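Local coordinates for restriction endonuclease LpnPI (Legionella pneumophila subsp. pneumophila str. Philadelphia 1, PDB 4RZL), which is a cytosine-modification-dependent restriction endonuclease whose N-terminal SRA-type domain, the part in this chain, recognises DNA, while cleavage probably lies in its C-terminal Mrr-like domain, at residues A18-I24 / I190-R195; I24-G30 / R145-G151. All blocks are in the same frame, centred on the assembly; numbering follows the deposited sequence.

Both contacts are antiparallel strand pairings, and both are partly buried. They share Ile-24, where the chain leaves strand 22-23 and heads into strand 27-28. Contact 1 forms a small two-stranded sheet of its own nearer the surface. Contact 2 adds a short strand to strand 147-155 of the large mixed sheet, and more of its residues are buried. The side-chain chemistry differs too. In contact 1 an arginine grips a backbone carbonyl and an aspartate receives a backbone N-H. Contact 2 adds a salt bridge and aromatic packing. Tyr-28 of contact 2 joins the two, since its OH hydrogen-bonds with Asp-21 O and Ile-23 N.

Contact 1. Residues A18-I24 / I190-R195; sequences ANADLII and IPMVSR
Strands 22-23 and 192-193 pair antiparallel here as a separate two-stranded sheet beside the large mixed sheet. Leu-22 and Val-193 form the hydrogen-bonded pair: Leu-22 N reaches Val-193 O at 2.8 Å, and Val-193 N returns to Leu-22 O at 2.7 Å. Ile-23 and Met-192 are the non-hydrogen-bonded pair. Beyond it, Ile-24 N donates to Pro-191 O at 3.1 Å in a nearly straight bond.

Past the other end of the pairing, side chains bind backbone. The Arg-195 guanidinium takes Ala-20 O side-on, with NE at 2.9 Å and NH2 at 2.8 Å. NH2 lies on a lone pair of this oxygen, while NE sits above the carbonyl plane. Bends at chi2 and chi3 (54° and 43°) curl the arginine back to this position. Ala-18 O lies over one face of the guanidinium, 3.1 Å from CZ. Asp-21 OD1 accepts Arg-195 N at 2.8 Å on its anti side, at the start of helix 195-199. Met-192 SD rests 3.9 Å from Asp-21 CB.

Ser-194 is the N-cap of that helix; its OG bonds Trp-197 N and Asp-208. Arg-195 also reaches Ile-44 O and Asn-199. Leu-22 and Val-193 share one face of the small sheet and pack on Phe-133 of strand 132-137, while Ile-23 on the other face touches Tyr-12 of strand 11-12.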
ATOM      1  N   ALA A  18      -5.180  13.138 -12.722  1.00 22.56           N
ATOM      2  CA  ALA A  18      -5.664  14.012 -11.660  1.00 21.18           C
ATOM      3  C   ALA A  18      -7.130  13.812 -11.268  1.00 22.32           C
ATOM      4  O   ALA A  18      -7.501  14.080 -10.119  1.00 25.66           O
ATOM      5  CB  ALA A  18      -5.424  15.476 -12.046  1.00 34.67           C
ATOM      6  N   ASN A  19      -7.971  13.343 -12.188  1.00 17.93           N
ATOM      7  CA  ASN A  19      -9.370  13.097 -11.825  1.00 21.29           C
ATOM      8  C   ASN A  19      -9.754  11.625 -12.007  1.00 16.97           C
ATOM      9  O   ASN A  19     -10.936  11.286 -12.056  1.00 22.44           O
ATOM     10  CB  ASN A  19     -10.330  13.998 -12.613  1.00 20.06           C
ATOM     11  CG  ASN A  19     -10.392  13.634 -14.078  1.00 22.22           C
ATOM     12  OD1 ASN A  19      -9.424  13.125 -14.633  1.00 27.46           O
ATOM     13  ND2 ASN A  19     -11.531  13.887 -14.709  1.00 15.98           N
ATOM     14  N   ALA A  20      -8.757  10.754 -12.106  1.00 19.27           N
ATOM     15  CA  ALA A  20      -9.006   9.325 -12.297  1.00 17.89           C
ATOM     16  C   ALA A  20      -9.603   8.662 -11.045  1.00 15.20           C
ATOM     17  O   ALA A  20      -9.371   9.097  -9.920  1.00 15.31           O
ATOM     18  CB  ALA A  20      -7.710   8.615 -12.678  1.00 17.65           C
ATOM     19  N   ASP A  21     -10.369   7.602 -11.259  1.00 15.96           N
ATOM     20  CA  ASP A  21     -10.712   6.682 -10.189  1.00 21.09           C
ATOM     21  C   ASP A  21      -9.562   5.684 -10.024  1.00 16.65           C
ATOM     22  O   ASP A  21      -8.814   5.428 -10.974  1.00 15.42           O
ATOM     23  CB  ASP A  21     -12.009   5.927 -10.500  1.00 17.93           C
ATOM     24  CG  ASP A  21     -13.172   6.859 -10.835  1.00 23.19           C
ATOM     25  OD1 ASP A  21     -13.639   7.584  -9.937  1.00 23.12           O
ATOM     26  OD2 ASP A  21     -13.628   6.847 -12.001  1.00 30.39           O
ATOM     27  N   LEU A  22      -9.433   5.107  -8.834  1.00 14.36           N
ATOM     28  CA  LEU A  22      -8.495   4.000  -8.630  1.00 17.76           C
ATOM     29  C   LEU A  22      -9.199   2.650  -8.828  1.00 17.08           C
ATOM     30  O   LEU A  22     -10.083   2.268  -8.057  1.00 17.07           O
ATOM     31  CB  LEU A  22      -7.847   4.070  -7.239  1.00 12.84           C
ATOM     32  CG  LEU A  22      -6.743   5.133  -7.113  1.00 15.53           C
ATOM     33  CD1 LEU A  22      -6.299   5.298  -5.651  1.00 11.51           C
ATOM     34  CD2 LEU A  22      -5.564   4.754  -8.013  1.00 11.60           C
ATOM     35  N   ILE A  23      -8.791   1.937  -9.869  1.00 11.73           N
ATOM     36  CA  ILE A  23      -9.434   0.691 -10.290  1.00 14.94           C
ATOM     37  C   ILE A  23      -8.481  -0.497 -10.160  1.00 14.48           C
ATOM     38  O   ILE A  23      -7.331  -0.409 -10.582  1.00 16.79           O
ATOM     39  CB  ILE A  23      -9.921   0.802 -11.748  1.00 16.08           C
ATOM     40  CG1 ILE A  23     -11.060   1.825 -11.831  1.00 17.96           C
ATOM     41  CG2 ILE A  23     -10.395  -0.565 -12.282  1.00 14.43           C
ATOM     42  CD1 ILE A  23     -11.525   2.112 -13.235  1.00 29.83           C
ATOM     43  N   ILE A  24      -8.965  -1.589  -9.572  1.00 14.05           N
ATOM     44  CA  ILE A  24      -8.165  -2.797  -9.372  1.00 13.49           C
ATOM     45  C   ILE A  24      -7.424  -3.196 -10.644  1.00 17.80           C
ATOM     46  O   ILE A  24      -8.034  -3.399 -11.699  1.00 13.37           O
ATOM     47  CB  ILE A  24      -9.026  -3.983  -8.894  1.00 13.42           C
ATOM     48  CG1 ILE A  24      -9.423  -3.797  -7.427  1.00 11.70           C
ATOM     49  CG2 ILE A  24      -8.275  -5.307  -9.087  1.00 11.10           C
ATOM     50  CD1 ILE A  24      -8.242  -3.839  -6.462  1.00 11.07           C
ATOM     51  N   ILE A 190     -12.796  -4.332  -2.800  1.00 15.94           N
ATOM     52  CA  ILE A 190     -13.157  -3.000  -3.262  1.00 12.68           C
ATOM     53  C   ILE A 190     -12.643  -2.881  -4.681  1.00 13.92           C
ATOM     54  O   ILE A 190     -11.435  -2.748  -4.889  1.00 16.74           O
ATOM     55  CB  ILE A 190     -12.533  -1.892  -2.403  1.00 14.63           C
ATOM     56  CG1 ILE A 190     -13.059  -1.958  -0.965  1.00 14.81           C
ATOM     57  CG2 ILE A 190     -12.764  -0.524  -3.050  1.00 12.16           C
ATOM     58  CD1 ILE A 190     -12.438  -0.933  -0.033  1.00 12.19           C
ATOM     59  N   PRO A 191     -13.544  -2.977  -5.669  1.00 17.80           N
ATOM     60  CA  PRO A 191     -13.084  -2.929  -7.068  1.00 11.85           C
ATOM     61  C   PRO A 191     -12.633  -1.536  -7.510  1.00 14.16           C
ATOM     62  O   PRO A 191     -11.886  -1.429  -8.474  1.00 13.09           O
ATOM     63  CB  PRO A 191     -14.312  -3.383  -7.869  1.00 13.25           C
ATOM     64  CG  PRO A 191     -15.504  -3.124  -6.943  1.00 26.19           C
ATOM     65  CD  PRO A 191     -14.977  -3.324  -5.545  1.00 15.16           C
ATOM     66  N   MET A 192     -13.079  -0.495  -6.816  1.00 11.94           N
ATOM     67  CA  MET A 192     -12.805   0.874  -7.238  1.00 15.57           C
ATOM     68  C   MET A 192     -12.844   1.870  -6.090  1.00 18.87           C
ATOM     69  O   MET A 192     -13.758   1.852  -5.253  1.00 16.71           O
ATOM     70  CB  MET A 192     -13.823   1.318  -8.308  1.00 13.81           C
ATOM     71  CG  MET A 192     -13.617   2.746  -8.775  1.00 24.74           C
ATOM     72  SD  MET A 192     -14.894   3.326  -9.902  1.00 46.13           S
ATOM     73  CE  MET A 192     -16.117   3.876  -8.722  1.00 38.14           C
ATOM     74  N   VAL A 193     -11.852   2.752  -6.054  1.00 17.62           N
ATOM     75  CA  VAL A 193     -11.920   3.909  -5.175  1.00 12.73           C
ATOM     76  C   VAL A 193     -12.237   5.131  -6.032  1.00 19.85           C
ATOM     77  O   VAL A 193     -11.464   5.479  -6.926  1.00 16.40           O
ATOM     78  CB  VAL A 193     -10.617   4.127  -4.418  1.00 16.17           C
ATOM     79  CG1 VAL A 193     -10.770   5.308  -3.445  1.00 17.63           C
ATOM     80  CG2 VAL A 193     -10.237   2.841  -3.676  1.00 11.76           C
ATOM     81  N   SER A 194     -13.379   5.765  -5.782  1.00 17.90           N
ATOM     82  CA  SER A 194     -13.845   6.840  -6.669  1.00 24.94           C
ATOM     83  C   SER A 194     -13.036   8.134  -6.529  1.00 19.77           C
ATOM     84  O   SER A 194     -12.488   8.419  -5.462  1.00 17.60           O
ATOM     85  CB  SER A 194     -15.315   7.139  -6.395  1.00 24.24           C
ATOM     86  OG  SER A 194     -15.417   7.881  -5.201  1.00 22.46           O
ATOM     87  N   ARG A 195     -12.974   8.923  -7.604  1.00 19.19           N
ATOM     88  CA  ARG A 195     -12.366  10.245  -7.537  1.00 16.45           C
ATOM     89  C   ARG A 195     -12.995  11.115  -6.445  1.00 23.68           C
ATOM     90  O   ARG A 195     -12.289  11.869  -5.766  1.00 23.38           O
ATOM     91  CB  ARG A 195     -12.445  10.939  -8.902  1.00 19.20           C
ATOM     92  CG  ARG A 195     -12.034  12.420  -8.885  1.00 22.58           C
ATOM     93  CD  ARG A 195     -10.653  12.683  -8.292  1.00 16.90           C
ATOM     94  NE  ARG A 195      -9.634  11.737  -8.716  1.00 15.79           N
ATOM     95  CZ  ARG A 195      -8.389  11.731  -8.247  1.00 17.79           C
ATOM     96  NH1 ARG A 195      -8.023  12.610  -7.323  1.00 23.70           N
ATOM     97  NH2 ARG A 195      -7.509  10.849  -8.696  1.00 14.24           N
TER

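Contact 2. Residues I24-G30 / R145-G151; sequences IDAVYEG and RSVQFKG
Tyr-28 and Val-147 form a hydrogen-bonded antiparallel pair that joins strand 27-28 to strand 147-155 of the large mixed sheet. Tyr-28 N donates to Val-147 O at 2.7 Å, and Val-147 N donates back to Tyr-28 O. Val-27 and Gln-148 are the neighbouring non-hydrogen-bonded pair. Beyond it the regular pairing gives way to a G1-type beta bulge: Asp-25, in the left-handed region (phi 64°), and Ala-26 both lie opposite Phe-149. Phe-149 N bonds Ala-26 O, and Asp-25 N bonds Phe-149 O at 2.7 Å.

Gln-148, extended with CG anti to its backbone N (chi1 178°), reaches Asp-25 O through NE2 at 3.0 Å. Lys-150 NZ makes a salt bridge with Asp-25 OD1 at 2.9 Å, arriving from above the carboxylate plane. The same NZ bridges to Gln-148 OE1 at 2.8 Å, above its carbonyl plane, which leaves NE2 turned to Asp-25 O. At the far end Ser-146 OG accepts Gly-30 N at 3.2 Å. This hydroxyl also bonds Thr-140 OG1.

Tyr-28 and Val-147 share one face of the sheet, and Phe-149 packs beside the tyrosine, pointing the same way, with Tyr-28 CE1 3.8 Å from Phe-149 CB. Tyr-28 also stacks on Tyr-12. Ile-24 CD1 presses against Gly-151 CA at a tight 3.5 Å.

Aromatic packing lies on the buried face of Tyr-28 and Val-147, and charge on the partly exposed side of Asp-25 and Lys-150. The Gln-148 amide hydrogen bond and the Lys-150 salt bridge hold the bulged Asp-25 by its backbone and its side chain; being partly exposed, the salt bridge probably adds only modestly.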
ATOM      1  N   ILE A  24      -8.965  -1.589  -9.572  1.00 14.05           N
ATOM      2  CA  ILE A  24      -8.165  -2.797  -9.372  1.00 13.49           C
ATOM      3  C   ILE A  24      -7.424  -3.196 -10.644  1.00 17.80           C
ATOM      4  O   ILE A  24      -8.034  -3.399 -11.699  1.00 13.37           O
ATOM      5  CB  ILE A  24      -9.026  -3.983  -8.894  1.00 13.42           C
ATOM      6  CG1 ILE A  24      -9.423  -3.797  -7.427  1.00 11.70           C
ATOM      7  CG2 ILE A  24      -8.275  -5.307  -9.087  1.00 11.10           C
ATOM      8  CD1 ILE A  24      -8.242  -3.839  -6.462  1.00 11.07           C
ATOM      9  N   ASP A  25      -6.098  -3.233 -10.522  1.00 11.78           N
ATOM     10  CA  ASP A  25      -5.154  -3.644 -11.562  1.00 13.36           C
ATOM     11  C   ASP A  25      -5.134  -2.759 -12.808  1.00 15.59           C
ATOM     12  O   ASP A  25      -4.547  -3.128 -13.820  1.00 14.53           O
ATOM     13  CB  ASP A  25      -5.400  -5.100 -11.949  1.00 16.13           C
ATOM     14  CG  ASP A  25      -5.018  -6.060 -10.830  1.00 23.00           C
ATOM     15  OD1 ASP A  25      -4.270  -5.632  -9.917  1.00 15.08           O
ATOM     16  OD2 ASP A  25      -5.443  -7.234 -10.866  1.00 15.99           O
ATOM     17  N   ALA A  26      -5.740  -1.582 -12.725  1.00 11.19           N
ATOM     18  CA  ALA A  26      -5.596  -0.598 -13.790  1.00 14.61           C
ATOM     19  C   ALA A  26      -4.179  -0.022 -13.726  1.00 17.36           C
ATOM     20  O   ALA A  26      -3.569  -0.009 -12.660  1.00 12.00           O
ATOM     21  CB  ALA A  26      -6.639   0.503 -13.663  1.00 13.07           C
ATOM     22  N   VAL A  27      -3.666   0.445 -14.858  1.00 13.83           N
ATOM     23  CA  VAL A  27      -2.309   0.984 -14.945  1.00 15.51           C
ATOM     24  C   VAL A  27      -2.353   2.501 -15.086  1.00 19.67           C
ATOM     25  O   VAL A  27      -3.185   3.048 -15.815  1.00 16.43           O
ATOM     26  CB  VAL A  27      -1.544   0.355 -16.132  1.00 16.31           C
ATOM     27  CG1 VAL A  27      -0.279   1.135 -16.466  1.00 16.46           C
ATOM     28  CG2 VAL A  27      -1.228  -1.125 -15.841  1.00 17.06           C
ATOM     29  N   TYR A  28      -1.481   3.174 -14.348  1.00 13.79           N
ATOM     30  CA  TYR A  28      -1.453   4.628 -14.319  1.00 16.90           C
ATOM     31  C   TYR A  28      -0.079   5.103 -14.768  1.00 18.53           C
ATOM     32  O   TYR A  28       0.909   4.885 -14.094  1.00 17.57           O
ATOM     33  CB  TYR A  28      -1.798   5.141 -12.918  1.00 20.50           C
ATOM     34  CG  TYR A  28      -3.183   4.697 -12.503  1.00 17.99           C
ATOM     35  CD1 TYR A  28      -3.396   3.441 -11.950  1.00 10.64           C
ATOM     36  CD2 TYR A  28      -4.290   5.516 -12.725  1.00 15.65           C
ATOM     37  CE1 TYR A  28      -4.681   3.016 -11.597  1.00 15.42           C
ATOM     38  CE2 TYR A  28      -5.567   5.110 -12.378  1.00 18.60           C
ATOM     39  CZ  TYR A  28      -5.761   3.860 -11.813  1.00 18.07           C
ATOM     40  OH  TYR A  28      -7.041   3.465 -11.477  1.00 18.01           O
ATOM     41  N   GLU A  29      -0.036   5.737 -15.932  1.00 18.50           N
ATOM     42  CA  GLU A  29       1.228   6.078 -16.574  1.00 18.60           C
ATOM     43  C   GLU A  29       1.905   7.276 -15.936  1.00 15.87           C
ATOM     44  O   GLU A  29       1.259   8.269 -15.602  1.00 20.43           O
ATOM     45  CB  GLU A  29       0.995   6.323 -18.059  1.00 19.03           C
ATOM     46  CG  GLU A  29       0.611   5.045 -18.784  1.00 28.66           C
ATOM     47  CD  GLU A  29       0.725   5.159 -20.284  1.00 38.42           C
ATOM     48  OE1 GLU A  29      -0.018   5.973 -20.875  1.00 43.44           O
ATOM     49  OE2 GLU A  29       1.572   4.447 -20.863  1.00 37.08           O
ATOM     50  N   GLY A  30       3.215   7.167 -15.766  1.00 21.26           N
ATOM     51  CA  GLY A  30       4.023   8.251 -15.240  1.00 21.92           C
ATOM     52  C   GLY A  30       4.402   9.287 -16.294  1.00 28.06           C
ATOM     53  O   GLY A  30       4.105   9.129 -17.482  1.00 22.23           O
ATOM     54  N   ARG A 145       8.069   4.927 -15.112  1.00 24.17           N
ATOM     55  CA  ARG A 145       7.570   5.285 -13.788  1.00 26.22           C
ATOM     56  C   ARG A 145       6.094   4.922 -13.630  1.00 27.58           C
ATOM     57  O   ARG A 145       5.480   5.230 -12.613  1.00 25.44           O
ATOM     58  CB  ARG A 145       7.741   6.786 -13.539  1.00 29.07           C
ATOM     59  CG  ARG A 145       9.172   7.281 -13.719  1.00 47.61           C
ATOM     60  CD  ARG A 145      10.030   6.993 -12.509  1.00 48.30           C
ATOM     61  NE  ARG A 145       9.716   7.897 -11.406  1.00 63.71           N
ATOM     62  CZ  ARG A 145      10.208   9.130 -11.279  1.00 64.87           C
ATOM     63  NH1 ARG A 145      11.047   9.623 -12.189  1.00 48.40           N
ATOM     64  NH2 ARG A 145       9.861   9.874 -10.233  1.00 45.99           N
ATOM     65  N   SER A 146       5.528   4.263 -14.631  1.00 21.58           N
ATOM     66  CA  SER A 146       4.115   3.866 -14.571  1.00 26.66           C
ATOM     67  C   SER A 146       3.857   2.861 -13.448  1.00 22.01           C
ATOM     68  O   SER A 146       4.732   2.046 -13.126  1.00 22.36           O
ATOM     69  CB  SER A 146       3.674   3.283 -15.916  1.00 22.41           C
ATOM     70  OG  SER A 146       3.897   4.220 -16.951  1.00 23.80           O
ATOM     71  N   VAL A 147       2.664   2.920 -12.854  1.00 21.68           N
ATOM     72  CA  VAL A 147       2.309   2.020 -11.758  1.00 19.29           C
ATOM     73  C   VAL A 147       0.964   1.315 -11.979  1.00 21.90           C
ATOM     74  O   VAL A 147       0.165   1.708 -12.830  1.00 16.80           O
ATOM     75  CB  VAL A 147       2.236   2.765 -10.393  1.00 21.92           C
ATOM     76  CG1 VAL A 147       3.561   3.442 -10.085  1.00 24.47           C
ATOM     77  CG2 VAL A 147       1.073   3.780 -10.361  1.00 11.37           C
ATOM     78  N   GLN A 148       0.734   0.261 -11.206  1.00 18.34           N
ATOM     79  CA  GLN A 148      -0.526  -0.458 -11.227  1.00 13.88           C
ATOM     80  C   GLN A 148      -1.116  -0.453  -9.822  1.00 12.00           C
ATOM     81  O   GLN A 148      -0.405  -0.713  -8.859  1.00 14.00           O
ATOM     82  CB  GLN A 148      -0.315  -1.880 -11.732  1.00 12.28           C
ATOM     83  CG  GLN A 148      -1.580  -2.741 -11.742  1.00 15.77           C
ATOM     84  CD  GLN A 148      -1.309  -4.175 -12.170  1.00 19.19           C
ATOM     85  OE1 GLN A 148      -0.405  -4.829 -11.651  1.00 15.49           O
ATOM     86  NE2 GLN A 148      -2.072  -4.657 -13.152  1.00 15.54           N
ATOM     87  N   PHE A 149      -2.395  -0.115  -9.708  1.00 10.38           N
ATOM     88  CA  PHE A 149      -3.113  -0.161  -8.432  1.00 10.95           C
ATOM     89  C   PHE A 149      -3.498  -1.612  -8.098  1.00 17.02           C
ATOM     90  O   PHE A 149      -4.140  -2.294  -8.900  1.00 17.80           O
ATOM     91  CB  PHE A 149      -4.346   0.740  -8.511  1.00 14.70           C
ATOM     92  CG  PHE A 149      -5.198   0.747  -7.267  1.00 11.67           C
ATOM     93  CD1 PHE A 149      -4.697   1.216  -6.060  1.00 12.98           C
ATOM     94  CD2 PHE A 149      -6.523   0.316  -7.321  1.00 11.34           C
ATOM     95  CE1 PHE A 149      -5.493   1.229  -4.903  1.00 12.47           C
ATOM     96  CE2 PHE A 149      -7.333   0.339  -6.176  1.00 12.55           C
ATOM     97  CZ  PHE A 149      -6.811   0.797  -4.964  1.00 13.82           C
ATOM     98  N   LYS A 150      -3.097  -2.094  -6.926  1.00 15.60           N
ATOM     99  CA  LYS A 150      -3.364  -3.490  -6.561  1.00 14.90           C
ATOM    100  C   LYS A 150      -4.494  -3.631  -5.537  1.00 16.50           C
ATOM    101  O   LYS A 150      -4.915  -4.739  -5.246  1.00 15.56           O
ATOM    102  CB  LYS A 150      -2.103  -4.150  -6.008  1.00 10.20           C
ATOM    103  CG  LYS A 150      -0.867  -3.998  -6.910  1.00 10.57           C
ATOM    104  CD  LYS A 150      -1.144  -4.513  -8.308  1.00 13.80           C
ATOM    105  CE  LYS A 150      -1.206  -6.045  -8.350  1.00 14.73           C
ATOM    106  NZ  LYS A 150      -1.546  -6.569  -9.723  1.00 17.02           N
ATOM    107  N   GLY A 151      -4.955  -2.515  -4.977  1.00 11.22           N
ATOM    108  CA  GLY A 151      -6.109  -2.532  -4.086  1.00 17.60           C
ATOM    109  C   GLY A 151      -5.996  -1.752  -2.785  1.00 13.97           C
ATOM    110  O   GLY A 151      -4.933  -1.212  -2.453  1.00 14.89           O
TER